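Local coordinates for protein ribonucleoside-diphosphate reductase subunit beta (Streptococcus sanguinis, PDB 4N83) that probably supplies the dimetal-centred small subunit of a class Ib ribonucleotide reductase, which converts ribonucleotides into the deoxyribonucleotides needed for DNA synthesis, at residues 49-61 and 234-246. Numbering follows the deposited sequence.
Sequences HKEKDLVGKVFGG and GYTESLYDTVGWT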
ATOM      1  N   HIS A  49      19.456 -12.695 -30.880  1.00119.80           N
ATOM      2  CA  HIS A  49      20.150 -11.875 -29.882  1.00119.57           C
ATOM      3  C   HIS A  49      19.759 -10.399 -29.978  1.00119.68           C
ATOM      4  O   HIS A  49      19.818  -9.674 -28.987  1.00118.35           O
ATOM      5  CB  HIS A  49      21.668 -12.008 -30.028  1.00121.03           C
ATOM      6  CG  HIS A  49      22.202 -13.339 -29.602  1.00121.50           C
ATOM      7  ND1 HIS A  49      22.787 -14.223 -30.483  1.00122.97           N
ATOM      8  CD2 HIS A  49      22.239 -13.936 -28.389  1.00120.67           C
ATOM      9  CE1 HIS A  49      23.163 -15.307 -29.829  1.00123.05           C
ATOM     10  NE2 HIS A  49      22.841 -15.159 -28.557  1.00121.88           N
ATOM     11  N   LYS A  50      19.367  -9.963 -31.173  1.00121.56           N
ATOM     12  CA  LYS A  50      18.931  -8.582 -31.394  1.00122.22           C
ATOM     13  C   LYS A  50      17.610  -8.313 -30.666  1.00121.36           C
ATOM     14  O   LYS A  50      17.442  -7.268 -30.036  1.00121.36           O
ATOM     15  CB  LYS A  50      18.765  -8.298 -32.896  1.00123.05           C
ATOM     16  CG  LYS A  50      19.445  -7.025 -33.378  1.00124.10           C
ATOM     17  CD  LYS A  50      20.931  -7.249 -33.619  1.00125.50           C
ATOM     18  CE  LYS A  50      21.572  -6.072 -34.334  1.00126.81           C
ATOM     19  NZ  LYS A  50      22.917  -6.413 -34.871  1.00128.86           N
ATOM     20  N   GLU A  51      16.685  -9.269 -30.755  1.00120.88           N
ATOM     21  CA  GLU A  51      15.361  -9.138 -30.144  1.00119.35           C
ATOM     22  C   GLU A  51      15.354  -9.496 -28.657  1.00119.63           C
ATOM     23  O   GLU A  51      14.666  -8.845 -27.872  1.00119.05           O
ATOM     24  CB  GLU A  51      14.341  -9.999 -30.896  1.00118.42           C
ATOM     25  CG  GLU A  51      14.073  -9.521 -32.315  1.00118.51           C
ATOM     26  CD  GLU A  51      13.042 -10.364 -33.043  1.00117.58           C
ATOM     27  OE1 GLU A  51      13.021 -11.596 -32.843  1.00117.16           O
ATOM     28  OE2 GLU A  51      12.257  -9.791 -33.825  1.00117.34           O
ATOM     29  N   LYS A  52      16.107 -10.528 -28.277  1.00121.64           N
ATOM     30  CA  LYS A  52      16.202 -10.945 -26.868  1.00121.53           C
ATOM     31  C   LYS A  52      16.818  -9.867 -25.974  1.00121.63           C
ATOM     32  O   LYS A  52      16.360  -9.651 -24.852  1.00121.53           O
ATOM     33  CB  LYS A  52      17.018 -12.237 -26.724  1.00122.00           C
ATOM     34  CG  LYS A  52      16.242 -13.511 -27.015  1.00121.32           C
ATOM     35  CD  LYS A  52      17.068 -14.739 -26.669  1.00121.44           C
ATOM     36  CE  LYS A  52      16.287 -16.023 -26.888  1.00120.77           C
ATOM     37  NZ  LYS A  52      17.122 -17.227 -26.628  1.00121.28           N
ATOM     38  N   ASP A  53      17.856  -9.200 -26.475  1.00122.95           N
ATOM     39  CA  ASP A  53      18.565  -8.177 -25.703  1.00122.95           C
ATOM     40  C   ASP A  53      17.711  -6.924 -25.486  1.00121.52           C
ATOM     41  O   ASP A  53      17.869  -6.231 -24.482  1.00122.53           O
ATOM     42  CB  ASP A  53      19.885  -7.804 -26.391  1.00124.87           C
ATOM     43  CG  ASP A  53      20.890  -7.186 -25.435  1.00125.69           C
ATOM     44  OD1 ASP A  53      21.338  -7.888 -24.502  1.00125.69           O
ATOM     45  OD2 ASP A  53      21.246  -6.004 -25.626  1.00127.03           O
ATOM     46  N   LEU A  54      16.809  -6.640 -26.425  1.00119.84           N
ATOM     47  CA  LEU A  54      15.913  -5.487 -26.316  1.00118.36           C
ATOM     48  C   LEU A  54      14.869  -5.664 -25.212  1.00117.11           C
ATOM     49  O   LEU A  54      14.479  -4.691 -24.566  1.00116.65           O
ATOM     50  CB  LEU A  54      15.210  -5.231 -27.653  1.00118.12           C
ATOM     51  CG  LEU A  54      14.198  -4.081 -27.707  1.00117.21           C
ATOM     52  CD1 LEU A  54      14.835  -2.764 -27.291  1.00117.49           C
ATOM     53  CD2 LEU A  54      13.602  -3.975 -29.101  1.00117.98           C
ATOM     54  N   VAL A  55      14.420  -6.900 -25.003  1.00117.17           N
ATOM     55  CA  VAL A  55      13.363  -7.197 -24.029  1.00115.73           C
ATOM     56  C   VAL A  55      13.810  -6.925 -22.588  1.00115.42           C
ATOM     57  O   VAL A  55      13.072  -6.310 -21.814  1.00115.06           O
ATOM     58  CB  VAL A  55      12.862  -8.656 -24.177  1.00115.17           C
ATOM     59  CG1 VAL A  55      11.958  -9.053 -23.018  1.00114.06           C
ATOM     60  CG2 VAL A  55      12.123  -8.822 -25.497  1.00115.05           C
ATOM     61  N   GLY A  56      15.010  -7.379 -22.237  1.00115.95           N
ATOM     62  CA  GLY A  56      15.554  -7.175 -20.892  1.00116.21           C
ATOM     63  C   GLY A  56      15.841  -5.717 -20.571  1.00116.88           C
ATOM     64  O   GLY A  56      15.609  -5.266 -19.448  1.00116.04           O
ATOM     65  N   LYS A  57      16.348  -4.984 -21.561  1.00118.35           N
ATOM     66  CA  LYS A  57      16.629  -3.554 -21.414  1.00119.45           C
ATOM     67  C   LYS A  57      15.351  -2.730 -21.239  1.00118.42           C
ATOM     68  O   LYS A  57      15.363  -1.686 -20.582  1.00117.53           O
ATOM     69  CB  LYS A  57      17.410  -3.037 -22.626  1.00121.41           C
ATOM     70  CG  LYS A  57      18.849  -3.524 -22.697  1.00123.07           C
ATOM     71  CD  LYS A  57      19.584  -2.902 -23.873  1.00124.95           C
ATOM     72  CE  LYS A  57      21.084  -3.131 -23.779  1.00126.55           C
ATOM     73  NZ  LYS A  57      21.807  -2.528 -24.932  1.00128.20           N
ATOM     74  N   VAL A  58      14.259  -3.203 -21.835  1.00118.44           N
ATOM     75  CA  VAL A  58      12.964  -2.531 -21.750  1.00117.92           C
ATOM     76  C   VAL A  58      12.353  -2.691 -20.360  1.00116.41           C
ATOM     77  O   VAL A  58      12.066  -1.698 -19.692  1.00116.08           O
ATOM     78  CB  VAL A  58      11.992  -3.055 -22.834  1.00118.16           C
ATOM     79  CG1 VAL A  58      10.537  -2.796 -22.464  1.00117.22           C
ATOM     80  CG2 VAL A  58      12.318  -2.420 -24.179  1.00119.49           C
ATOM     81  N   PHE A  59      12.156  -3.937 -19.932  1.00115.66           N
ATOM     82  CA  PHE A  59      11.550  -4.209 -18.627  1.00115.00           C
ATOM     83  C   PHE A  59      12.421  -3.678 -17.492  1.00115.12           C
ATOM     84  O   PHE A  59      11.914  -3.059 -16.557  1.00114.49           O
ATOM     85  CB  PHE A  59      11.298  -5.709 -18.425  1.00115.03           C
ATOM     86  CG  PHE A  59      10.275  -6.296 -19.365  1.00115.08           C
ATOM     87  CD1 PHE A  59       9.080  -5.633 -19.634  1.00114.52           C
ATOM     88  CD2 PHE A  59      10.494  -7.532 -19.960  1.00115.69           C
ATOM     89  CE1 PHE A  59       8.141  -6.182 -20.492  1.00114.18           C
ATOM     90  CE2 PHE A  59       9.556  -8.086 -20.815  1.00115.49           C
ATOM     91  CZ  PHE A  59       8.378  -7.410 -21.083  1.00114.91           C
ATOM     92  N   GLY A  60      13.726  -3.918 -17.586  1.00115.94           N
ATOM     93  CA  GLY A  60      14.680  -3.428 -16.595  1.00116.56           C
ATOM     94  C   GLY A  60      14.670  -1.916 -16.446  1.00116.77           C
ATOM     95  O   GLY A  60      14.826  -1.396 -15.342  1.00118.14           O
ATOM     96  N   GLY A  61      14.495  -1.211 -17.563  1.00116.47           N
ATOM     97  CA  GLY A  61      14.401   0.249 -17.551  1.00116.40           C
ATOM     98  C   GLY A  61      13.134   0.742 -16.875  1.00114.40           C
ATOM     99  O   GLY A  61      13.155   1.739 -16.154  1.00114.10           O
ATOM    100  N   GLY A 234      16.168  10.084 -27.266  1.00137.76           N
ATOM    101  CA  GLY A 234      17.526   9.566 -27.103  1.00138.17           C
ATOM    102  C   GLY A 234      17.536   8.125 -26.621  1.00136.19           C
ATOM    103  O   GLY A 234      18.324   7.310 -27.104  1.00136.08           O
ATOM    104  N   TYR A 235      16.662   7.814 -25.667  1.00134.26           N
ATOM    105  CA  TYR A 235      16.525   6.456 -25.132  1.00132.71           C
ATOM    106  C   TYR A 235      15.881   5.509 -26.149  1.00131.89           C
ATOM    107  O   TYR A 235      16.213   4.323 -26.196  1.00131.59           O
ATOM    108  CB  TYR A 235      15.704   6.477 -23.833  1.00130.37           C
ATOM    109  CG  TYR A 235      15.537   5.123 -23.170  1.00128.09           C
ATOM    110  CD1 TYR A 235      16.574   4.549 -22.439  1.00128.40           C
ATOM    111  CD2 TYR A 235      14.338   4.422 -23.267  1.00126.07           C
ATOM    112  CE1 TYR A 235      16.423   3.313 -21.830  1.00126.88           C
ATOM    113  CE2 TYR A 235      14.177   3.187 -22.660  1.00124.78           C
ATOM    114  CZ  TYR A 235      15.222   2.637 -21.943  1.00125.18           C
ATOM    115  OH  TYR A 235      15.065   1.409 -21.339  1.00123.44           O
ATOM    116  N   THR A 236      14.961   6.036 -26.954  1.00131.90           N
ATOM    117  CA  THR A 236      14.313   5.257 -28.011  1.00131.94           C
ATOM    118  C   THR A 236      15.334   4.848 -29.073  1.00133.20           C
ATOM    119  O   THR A 236      15.419   3.676 -29.440  1.00132.81           O
ATOM    120  CB  THR A 236      13.172   6.054 -28.680  1.00132.24           C
ATOM    121  OG1 THR A 236      12.236   6.487 -27.685  1.00130.58           O
ATOM    122  CG2 THR A 236      12.443   5.204 -29.713  1.00131.86           C
ATOM    123  N   GLU A 237      16.105   5.821 -29.554  1.00134.80           N
ATOM    124  CA  GLU A 237      17.165   5.564 -30.534  1.00135.73           C
ATOM    125  C   GLU A 237      18.294   4.704 -29.955  1.00135.70           C
ATOM    126  O   GLU A 237      18.974   3.991 -30.693  1.00136.14           O
ATOM    127  CB  GLU A 237      17.725   6.884 -31.079  1.00137.48           C
ATOM    128  CG  GLU A 237      16.761   7.618 -32.001  1.00137.16           C
ATOM    129  CD  GLU A 237      17.254   8.994 -32.412  1.00139.01           C
ATOM    130  OE1 GLU A 237      18.450   9.129 -32.745  1.00141.49           O
ATOM    131  OE2 GLU A 237      16.437   9.939 -32.419  1.00137.64           O
ATOM    132  N   SER A 238      18.482   4.769 -28.637  1.00134.84           N
ATOM    133  CA  SER A 238      19.475   3.940 -27.947  1.00135.09           C
ATOM    134  C   SER A 238      19.111   2.449 -27.942  1.00134.30           C
ATOM    135  O   SER A 238      19.990   1.601 -27.782  1.00134.42           O
ATOM    136  CB  SER A 238      19.669   4.429 -26.507  1.00134.34           C
ATOM    137  OG  SER A 238      20.573   3.602 -25.795  1.00133.98           O
ATOM    138  N   LEU A 239      17.826   2.139 -28.111  1.00133.46           N
ATOM    139  CA  LEU A 239      17.343   0.756 -28.088  1.00132.99           C
ATOM    140  C   LEU A 239      16.872   0.254 -29.456  1.00133.64           C
ATOM    141  O   LEU A 239      17.325  -0.791 -29.925  1.00133.88           O
ATOM    142  CB  LEU A 239      16.188   0.621 -27.091  1.00131.68           C
ATOM    143  CG  LEU A 239      16.501   0.786 -25.602  1.00131.91           C
ATOM    144  CD1 LEU A 239      15.225   0.620 -24.787  1.00129.77           C
ATOM    145  CD2 LEU A 239      17.564  -0.205 -25.149  1.00132.59           C
ATOM    146  N   TYR A 240      15.972   1.005 -30.087  1.00134.49           N
ATOM    147  CA  TYR A 240      15.182   0.502 -31.222  1.00134.86           C
ATOM    148  C   TYR A 240      15.792   0.688 -32.624  1.00135.43           C
ATOM    149  O   TYR A 240      15.151   0.341 -33.618  1.00134.74           O
ATOM    150  CB  TYR A 240      13.784   1.140 -31.191  1.00134.74           C
ATOM    151  CG  TYR A 240      12.934   0.713 -30.011  1.00133.92           C
ATOM    152  CD1 TYR A 240      12.894   1.470 -28.842  1.00133.64           C
ATOM    153  CD2 TYR A 240      12.167  -0.447 -30.068  1.00133.56           C
ATOM    154  CE1 TYR A 240      12.115   1.083 -27.764  1.00132.22           C
ATOM    155  CE2 TYR A 240      11.384  -0.843 -28.993  1.00131.72           C
ATOM    156  CZ  TYR A 240      11.361  -0.075 -27.844  1.00131.10           C
ATOM    157  OH  TYR A 240      10.586  -0.465 -26.777  1.00129.18           O
ATOM    158  N   ASP A 241      17.012   1.217 -32.714  1.00135.93           N
ATOM    159  CA  ASP A 241      17.633   1.473 -34.024  1.00136.75           C
ATOM    160  C   ASP A 241      18.082   0.200 -34.748  1.00136.76           C
ATOM    161  O   ASP A 241      17.981   0.120 -35.973  1.00137.47           O
ATOM    162  CB  ASP A 241      18.809   2.458 -33.904  1.00138.29           C
ATOM    163  CG  ASP A 241      18.398   3.902 -34.169  1.00138.59           C
ATOM    164  OD1 ASP A 241      17.597   4.145 -35.098  1.00138.07           O
ATOM    165  OD2 ASP A 241      18.891   4.801 -33.456  1.00139.12           O
ATOM    166  N   THR A 242      18.574  -0.783 -33.997  1.00135.63           N
ATOM    167  CA  THR A 242      19.037  -2.043 -34.583  1.00136.18           C
ATOM    168  C   THR A 242      17.872  -2.885 -35.109  1.00135.35           C
ATOM    169  O   THR A 242      17.879  -3.308 -36.268  1.00136.16           O
ATOM    170  CB  THR A 242      19.849  -2.876 -33.573  1.00135.51           C
ATOM    171  OG1 THR A 242      19.121  -2.993 -32.345  1.00132.77           O
ATOM    172  CG2 THR A 242      21.197  -2.222 -33.306  1.00137.07           C
ATOM    173  N   VAL A 243      16.881  -3.127 -34.253  1.00133.52           N
ATOM    174  CA  VAL A 243      15.666  -3.849 -34.656  1.00132.50           C
ATOM    175  C   VAL A 243      14.823  -3.043 -35.653  1.00133.60           C
ATOM    176  O   VAL A 243      14.098  -3.618 -36.467  1.00132.77           O
ATOM    177  CB  VAL A 243      14.796  -4.270 -33.444  1.00129.89           C
ATOM    178  CG1 VAL A 243      15.497  -5.359 -32.646  1.00129.38           C
ATOM    179  CG2 VAL A 243      14.454  -3.082 -32.552  1.00128.68           C
ATOM    180  N   GLY A 244      14.915  -1.716 -35.572  1.00135.20           N
ATOM    181  CA  GLY A 244      14.325  -0.825 -36.570  1.00136.33           C
ATOM    182  C   GLY A 244      12.863  -0.477 -36.353  1.00135.59           C
ATOM    183  O   GLY A 244      12.085  -0.461 -37.308  1.00135.86           O
ATOM    184  N   TRP A 245      12.489  -0.198 -35.105  1.00134.71           N
ATOM    185  CA  TRP A 245      11.142   0.295 -34.784  1.00133.18           C
ATOM    186  C   TRP A 245      11.202   1.696 -34.162  1.00132.09           C
ATOM    187  O   TRP A 245      10.268   2.110 -33.475  1.00130.84           O
ATOM    188  CB  TRP A 245      10.417  -0.653 -33.816  1.00132.16           C
ATOM    189  CG  TRP A 245      10.499  -2.115 -34.160  1.00133.55           C
ATOM    190  CD1 TRP A 245      10.523  -2.671 -35.407  1.00134.97           C
ATOM    191  CD2 TRP A 245      10.534  -3.210 -33.233  1.00133.66           C
ATOM    192  NE1 TRP A 245      10.592  -4.041 -35.314  1.00135.30           N
ATOM    193  CE2 TRP A 245      10.596  -4.398 -33.992  1.00134.39           C
ATOM    194  CE3 TRP A 245      10.524  -3.300 -31.834  1.00132.86           C
ATOM    195  CZ2 TRP A 245      10.649  -5.664 -33.399  1.00134.21           C
ATOM    196  CZ3 TRP A 245      10.578  -4.558 -31.245  1.00132.31           C
ATOM    197  CH2 TRP A 245      10.639  -5.723 -32.029  1.00133.11           C
ATOM    198  N   THR A 246      12.290   2.424 -34.417  1.00131.99           N
ATOM    199  CA  THR A 246      12.538   3.721 -33.777  1.00130.53           C
ATOM    200  C   THR A 246      11.433   4.740 -34.052  1.00129.56           C
ATOM    201  O   THR A 246      10.953   5.401 -33.132  1.00127.41           O
ATOM    202  CB  THR A 246      13.883   4.318 -34.237  1.00132.29           C
ATOM    203  OG1 THR A 246      14.939   3.391 -33.964  1.00131.85           O
ATOM    204  CG2 THR A 246      14.175   5.632 -33.525  1.00132.39           C
TER
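With chi1 at 178°, Leu54 swings its CG anti to the backbone N and carries both methyls out of helix 49-61 toward the end of helix 211-240. A branched tip suits this place because the fork spreads its contacts over Leu239, Tyr240, Val243 and Trp245, the Tyr240 ring meeting both methyls. Leu54 CD1 meets Leu239 CB at 3.7 Å and also lies over one face of the Tyr240 ring, offset toward its rim. Leu54 CD2 reaches Val243 CG2 at 3.7 Å and Trp245 CZ3 at 3.8 Å, so one leucine touches both the helix and the turn that follows it. Val243 CG2 in turn covers a face of the Trp245 indole.

Leu239 bends toward the same helix by another route, its CG anti to the carbonyl carbon (chi1 -68°). Leu239 CD2 packs 3.6 Å from Lys57 CD. Lysine suits this border: its extended aliphatic chain lies on Leu239, while its ammonium end pairs with Asp53 in a salt bridge and meets Trp123 in a cation-pi contact. The bent chain of exposed Lys50 brings its CE to 3.7 Å from Thr242 CB.

Deeper in, Val58 CG2 comes to 3.7 Å from Tyr240 OH, a hydroxyl that is hydrogen-bonded to Thr167 on helix 162-173. Tyr235 OH comes to 4.0 Å from Gly61 CA, where a residue without a side chain leaves room for it.

Gly244, with positive phi, helps the chain turn toward Trp245, the N-cap residue of helix 246-263. Segments 49-61 and 234-240 run roughly antiparallel, their directions 149° apart, joined by apolar packing in the all-helical, ferritin-like fold of ribonucleotide reductase small subunits; the helix that begins at 49-61 carries Asp66 further along, a ligand of the dimanganese site.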